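Long-range contacts in homospermidine synthase (Legionella pneumophila subsp. pneumophila str. Philadelphia 1, PDB 2PH5), which binds NAD in a Rossmann-type domain and probably synthesises the polyamine homospermidine: residues E169-I174 / A189-L194; K176-T181 / N366-Y371. One frame throughout, in Å; residues are numbered along the deposited sequence.

Both contacts gather round the C-terminal part of helix 158-176 and the loop that follows it, with their centres about 11 Å apart. Interaction 1 sets this helix against helix 188-197; interaction 2 sets the turn at its end against the hairpin turn 366-369. They touch directly: Asn173 ND2 lies 3.1 Å from Tyr371 OH, probably a hydrogen bond, Ala170 CB packs 3.6 Å from Tyr371 CE2, and Ile174 CG2 sits 3.6 Å from Asn366 CG. Neither contact lines the NAD pocket. The connection to it runs through the same helix, whose first residues, Ala158, Asn159 and Pro160, bind NAD at the other end.

Interaction 1: residues E169-I174 / A189-L194; sequences EALLNI and AEWANL
Leu171 and Trp191 meet where helix 158-176 passes helix 188-197, the CD2 methyl of the leucine lying 3.8 Å from CE3 of the indole. It arrives obliquely to the ring. Contact is made through the six-membered half of the indole: CE3 takes Leu171, while CZ3 and CH2 run on to Leu172, whose CD2 is 4.0 Å from CH2. Trp191 leaves its helix with CG anti to the carbonyl carbon (chi1 -83°), and although its CB does not point at the other helix, the long ring spans the gap. The two helices are consecutive in the saccharopine dehydrogenase-like C-terminal domain, and the short segments cross at 50° with their axes 10.8 Å apart, a separation bridged by these large side chains and by no hydrogen bond. Helix 158-176 also packs against strands 352-364 and 370-378 of the mixed sheet, with Ala170, Leu171 and Ile174 all touching Leu363. Leu194, one turn on from Trp191, supplies the remaining apolar surface. Its CG stands anti to the backbone N (chi1 169°), which carries CD2 to 3.8 Å from Leu171 CB as the two leucine side chains run antiparallel alongside each other. The same methyl is 4.1 Å from Leu172 CD2. Beyond the interface, Phe302 meets the Trp191 ring and Pro185 touches it too.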
loop_
_atom_site.group_PDB
_atom_site.type_symbol
_atom_site.label_atom_id
_atom_site.label_comp_id
_atom_site.label_asym_id
_atom_site.label_seq_id
_atom_site.Cartn_x
_atom_site.Cartn_y
_atom_site.Cartn_z
ATOM N N GLU A 169 -24.392 -16.263 15.824
ATOM C CA GLU A 169 -23.661 -16.907 16.909
ATOM C C GLU A 169 -23.214 -15.862 17.923
ATOM O O GLU A 169 -23.392 -16.039 19.129
ATOM C CB GLU A 169 -22.449 -17.672 16.363
ATOM C CG GLU A 169 -21.681 -18.474 17.416
ATOM C CD GLU A 169 -22.385 -19.752 17.850
ATOM O OE1 GLU A 169 -23.624 -19.736 17.995
ATOM O OE2 GLU A 169 -21.694 -20.774 18.062
ATOM N N ALA A 170 -22.652 -14.764 17.426
ATOM C CA ALA A 170 -22.176 -13.691 18.293
ATOM C C ALA A 170 -23.333 -13.060 19.061
ATOM O O ALA A 170 -23.215 -12.759 20.250
ATOM C CB ALA A 170 -21.451 -12.629 17.464
ATOM N N LEU A 171 -24.448 -12.857 18.369
ATOM C CA LEU A 171 -25.626 -12.270 18.986
ATOM C C LEU A 171 -26.036 -13.090 20.209
ATOM O O LEU A 171 -26.374 -12.533 21.253
ATOM C CB LEU A 171 -26.768 -12.204 17.965
ATOM C CG LEU A 171 -27.371 -10.823 17.666
ATOM C CD1 LEU A 171 -26.299 -9.774 17.667
ATOM C CD2 LEU A 171 -28.102 -10.851 16.332
ATOM N N LEU A 172 -25.986 -14.412 20.094
ATOM C CA LEU A 172 -26.357 -15.256 21.222
ATOM C C LEU A 172 -25.283 -15.241 22.309
ATOM O O LEU A 172 -25.609 -15.161 23.494
ATOM C CB LEU A 172 -26.618 -16.696 20.760
ATOM C CG LEU A 172 -27.736 -16.933 19.743
ATOM C CD1 LEU A 172 -27.784 -18.407 19.391
ATOM C CD2 LEU A 172 -29.080 -16.463 20.291
ATOM N N ASN A 173 -24.010 -15.317 21.919
ATOM C CA ASN A 173 -22.938 -15.302 22.913
ATOM C C ASN A 173 -22.976 -14.030 23.750
ATOM O O ASN A 173 -22.861 -14.081 24.971
ATOM C CB ASN A 173 -21.560 -15.437 22.261
ATOM C CG ASN A 173 -21.319 -16.811 21.694
ATOM O OD1 ASN A 173 -22.096 -17.735 21.927
ATOM N ND2 ASN A 173 -20.229 -16.963 20.956
ATOM N N ILE A 174 -23.141 -12.886 23.100
ATOM C CA ILE A 174 -23.189 -11.627 23.830
ATOM C C ILE A 174 -24.360 -11.634 24.806
ATOM O O ILE A 174 -24.300 -11.009 25.863
ATOM C CB ILE A 174 -23.346 -10.427 22.881
ATOM C CG1 ILE A 174 -22.143 -10.351 21.933
ATOM C CG2 ILE A 174 -23.474 -9.142 23.694
ATOM C CD1 ILE A 174 -22.279 -9.296 20.856
ATOM N N ALA A 189 -37.424 -10.793 12.507
ATOM C CA ALA A 189 -37.849 -9.807 13.501
ATOM C C ALA A 189 -37.251 -10.093 14.879
ATOM O O ALA A 189 -36.789 -9.180 15.560
ATOM C CB ALA A 189 -39.376 -9.773 13.584
ATOM N N GLU A 190 -37.264 -11.359 15.287
ATOM C CA GLU A 190 -36.713 -11.744 16.580
ATOM C C GLU A 190 -35.204 -11.528 16.619
ATOM O O GLU A 190 -34.660 -11.126 17.647
ATOM C CB GLU A 190 -37.032 -13.210 16.895
ATOM C CG GLU A 190 -38.515 -13.512 17.041
ATOM C CD GLU A 190 -38.777 -14.877 17.656
ATOM O OE1 GLU A 190 -38.263 -15.889 17.130
ATOM O OE2 GLU A 190 -39.507 -14.938 18.667
ATOM N N TRP A 191 -34.527 -11.798 15.506
ATOM C CA TRP A 191 -33.083 -11.607 15.447
ATOM C C TRP A 191 -32.773 -10.122 15.521
ATOM O O TRP A 191 -31.847 -9.700 16.213
ATOM C CB TRP A 191 -32.507 -12.191 14.154
ATOM C CG TRP A 191 -32.251 -13.662 14.220
ATOM C CD1 TRP A 191 -32.868 -14.636 13.491
ATOM C CD2 TRP A 191 -31.305 -14.331 15.065
ATOM N NE1 TRP A 191 -32.365 -15.870 13.831
ATOM C CE2 TRP A 191 -31.407 -15.710 14.794
ATOM C CE3 TRP A 191 -30.385 -13.898 16.025
ATOM C CZ2 TRP A 191 -30.620 -16.661 15.451
ATOM C CZ3 TRP A 191 -29.603 -14.844 16.681
ATOM C CH2 TRP A 191 -29.727 -16.210 16.390
ATOM N N ALA A 192 -33.560 -9.332 14.799
ATOM C CA ALA A 192 -33.384 -7.888 14.790
ATOM C C ALA A 192 -33.617 -7.365 16.201
ATOM O O ALA A 192 -32.853 -6.544 16.703
ATOM C CB ALA A 192 -34.371 -7.250 13.824
ATOM N N ASN A 193 -34.673 -7.862 16.838
ATOM C CA ASN A 193 -35.030 -7.451 18.188
ATOM C C ASN A 193 -33.913 -7.740 19.187
ATOM O O ASN A 193 -33.623 -6.913 20.051
ATOM C CB ASN A 193 -36.328 -8.141 18.601
ATOM C CG ASN A 193 -36.573 -8.072 20.085
ATOM O OD1 ASN A 193 -36.144 -8.956 20.836
ATOM N ND2 ASN A 193 -37.253 -7.015 20.530
ATOM N N LEU A 194 -33.295 -8.914 19.069
ATOM C CA LEU A 194 -32.189 -9.293 19.940
ATOM C C LEU A 194 -31.018 -8.352 19.705
ATOM O O LEU A 194 -30.309 -7.989 20.639
ATOM C CB LEU A 194 -31.738 -10.730 19.661
ATOM C CG LEU A 194 -30.412 -11.127 20.329
ATOM C CD1 LEU A 194 -30.557 -11.056 21.830
ATOM C CD2 LEU A 194 -30.001 -12.518 19.900
#

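Interaction 2: residues K176-T181 / N366-Y371; sequences KDNGLT and NQRGAY. With SO4 (sulfate ion), chain B.
Two type I beta turns face each other here, Asp177 and Asn178 of the turn Lys176-Gly179 meeting Arg368 of the turn Asn366-Gly369. Each is closed by its own backbone bond, Gly179 N to Lys176 O at 3.0 Å and Gly369 N to Asn366 O at 2.9 Å. Bends at chi2 (-75°) and chi3 (-53°) curl the chain of Arg368 so that one face of its guanidinium meets the carbonyl of Asp177, whose O lies 3.0 Å above the plane and toward the rim. From there the angle is poor, so the carbonyl O lies over the face without a clear hydrogen bond. In the guanidinium plane, at its edge, NH1 gives a weak bond of 2.9 Å to O3 of a sulfate, probably from the crystallisation liquor. The second turn joins strands 352-364 and 370-378 into a beta hairpin of the mixed sheet, while the first ends helix 158-176, and the contact brings the helix end against the hairpin turn. Asn178 lies alongside the arginine stem, its CG 3.8 Å from Arg368 CG, and its amide plane is about 5° from that of Gln367. The carboxylate of Asp177 has its own partners: OD2 bonds to Tyr441 OH and forms a long, weak salt bridge of 3.5 Å with Lys176 NZ. A water donates to Asp177 OD2 at 3.3 Å and bonds to Tyr371 OH at 2.9 Å, bridging turn and strand.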
loop_
_atom_site.group_PDB
_atom_site.type_symbol
_atom_site.label_atom_id
_atom_site.label_comp_id
_atom_site.label_asym_id
_atom_site.label_seq_id
_atom_site.Cartn_x
_atom_site.Cartn_y
_atom_site.Cartn_z
ATOM N N LYS A 176 -25.616 -14.373 26.413
ATOM C CA LYS A 176 -25.289 -15.175 27.584
ATOM C C LYS A 176 -24.288 -14.416 28.460
ATOM O O LYS A 176 -24.383 -14.459 29.684
ATOM C CB LYS A 176 -24.727 -16.551 27.177
ATOM C CG LYS A 176 -23.275 -16.553 26.706
ATOM C CD LYS A 176 -22.836 -17.914 26.151
ATOM C CE LYS A 176 -21.301 -18.020 26.024
ATOM N NZ LYS A 176 -20.650 -16.955 25.202
ATOM N N ASP A 177 -23.345 -13.711 27.833
ATOM C CA ASP A 177 -22.341 -12.928 28.563
ATOM C C ASP A 177 -22.970 -11.709 29.226
ATOM O O ASP A 177 -22.301 -10.994 29.971
ATOM C CB ASP A 177 -21.235 -12.424 27.631
ATOM C CG ASP A 177 -20.366 -13.531 27.089
ATOM O OD1 ASP A 177 -19.855 -14.347 27.889
ATOM O OD2 ASP A 177 -20.177 -13.569 25.855
ATOM N N ASN A 178 -24.238 -11.449 28.920
ATOM C CA ASN A 178 -24.949 -10.319 29.507
ATOM C C ASN A 178 -25.906 -10.839 30.568
ATOM O O ASN A 178 -26.702 -10.081 31.121
ATOM C CB ASN A 178 -25.751 -9.557 28.449
ATOM C CG ASN A 178 -24.981 -8.399 27.848
ATOM O OD1 ASN A 178 -23.997 -8.593 27.134
ATOM N ND2 ASN A 178 -25.430 -7.182 28.133
ATOM N N GLY A 179 -25.826 -12.136 30.842
ATOM C CA GLY A 179 -26.698 -12.731 31.833
ATOM C C GLY A 179 -28.050 -13.121 31.263
ATOM O O GLY A 179 -28.730 -13.980 31.823
ATOM N N LEU A 180 -28.441 -12.496 30.154
ATOM C CA LEU A 180 -29.722 -12.786 29.513
ATOM C C LEU A 180 -29.890 -14.254 29.158
ATOM O O LEU A 180 -28.955 -14.915 28.717
ATOM C CB LEU A 180 -29.897 -11.943 28.245
ATOM C CG LEU A 180 -30.439 -10.523 28.415
ATOM C CD1 LEU A 180 -31.828 -10.599 29.044
ATOM C CD2 LEU A 180 -29.507 -9.693 29.279
ATOM N N THR A 181 -31.103 -14.755 29.348
ATOM C CA THR A 181 -31.407 -16.147 29.058
ATOM C C THR A 181 -32.730 -16.240 28.303
ATOM O O THR A 181 -33.807 -16.148 28.895
ATOM C CB THR A 181 -31.487 -16.978 30.366
ATOM O OG1 THR A 181 -32.103 -18.244 30.097
ATOM C CG2 THR A 181 -32.286 -16.228 31.430
ATOM N N ASN A 366 -22.707 -2.911 22.508
ATOM C CA ASN A 366 -23.015 -3.525 23.792
ATOM C C ASN A 366 -22.050 -3.107 24.897
ATOM O O ASN A 366 -20.855 -2.927 24.666
ATOM C CB ASN A 366 -23.030 -5.054 23.670
ATOM C CG ASN A 366 -23.474 -5.731 24.955
ATOM O OD1 ASN A 366 -22.653 -6.083 25.800
ATOM N ND2 ASN A 366 -24.785 -5.897 25.116
ATOM N N GLN A 367 -22.590 -2.968 26.103
ATOM C CA GLN A 367 -21.819 -2.547 27.264
ATOM C C GLN A 367 -20.607 -3.429 27.570
ATOM O O GLN A 367 -19.607 -2.940 28.091
ATOM C CB GLN A 367 -22.744 -2.463 28.479
ATOM C CG GLN A 367 -23.396 -3.785 28.848
ATOM C CD GLN A 367 -24.606 -3.624 29.762
ATOM O OE1 GLN A 367 -25.120 -4.610 30.301
ATOM N NE2 GLN A 367 -25.074 -2.381 29.932
ATOM N N ARG A 368 -20.689 -4.717 27.241
ATOM C CA ARG A 368 -19.583 -5.647 27.482
ATOM C C ARG A 368 -18.342 -5.233 26.696
ATOM O O ARG A 368 -17.225 -5.627 27.033
ATOM C CB ARG A 368 -19.962 -7.069 27.053
ATOM C CG ARG A 368 -21.211 -7.647 27.689
ATOM C CD ARG A 368 -20.977 -8.059 29.117
ATOM N NE ARG A 368 -19.825 -8.944 29.270
ATOM C CZ ARG A 368 -19.440 -9.444 30.439
ATOM N NH1 ARG A 368 -20.123 -9.139 31.534
ATOM N NH2 ARG A 368 -18.381 -10.236 30.522
ATOM N N GLY A 369 -18.548 -4.456 25.635
ATOM C CA GLY A 369 -17.444 -4.011 24.797
ATOM C C GLY A 369 -17.577 -4.561 23.386
ATOM O O GLY A 369 -18.461 -5.380 23.116
ATOM N N ALA A 370 -16.718 -4.118 22.475
ATOM C CA ALA A 370 -16.797 -4.626 21.109
ATOM C C ALA A 370 -16.531 -6.124 21.143
ATOM O O ALA A 370 -15.689 -6.598 21.904
ATOM C CB ALA A 370 -15.784 -3.929 20.216
ATOM N N TYR A 371 -17.255 -6.860 20.310
ATOM C CA TYR A 371 -17.135 -8.314 20.240
ATOM C C TYR A 371 -16.842 -8.774 18.812
ATOM O O TYR A 371 -17.506 -8.352 17.861
ATOM C CB TYR A 371 -18.437 -8.947 20.710
ATOM C CG TYR A 371 -18.375 -10.443 20.875
ATOM C CD1 TYR A 371 -17.748 -11.015 21.983
ATOM C CD2 TYR A 371 -18.971 -11.290 19.944
ATOM C CE1 TYR A 371 -17.720 -12.390 22.168
ATOM C CE2 TYR A 371 -18.948 -12.664 20.117
ATOM C CZ TYR A 371 -18.322 -13.208 21.232
ATOM O OH TYR A 371 -18.309 -14.572 21.404
HETATM S S SO4 B . -19.733 -8.986 34.662
HETATM O O1 SO4 B . -19.540 -9.103 36.119
HETATM O O2 SO4 B . -20.574 -7.811 34.362
HETATM O O3 SO4 B . -20.397 -10.210 34.163
HETATM O O4 SO4 B . -18.417 -8.834 34.010
HETATM O O HOH W 1 -18.083 -15.394 24.162
#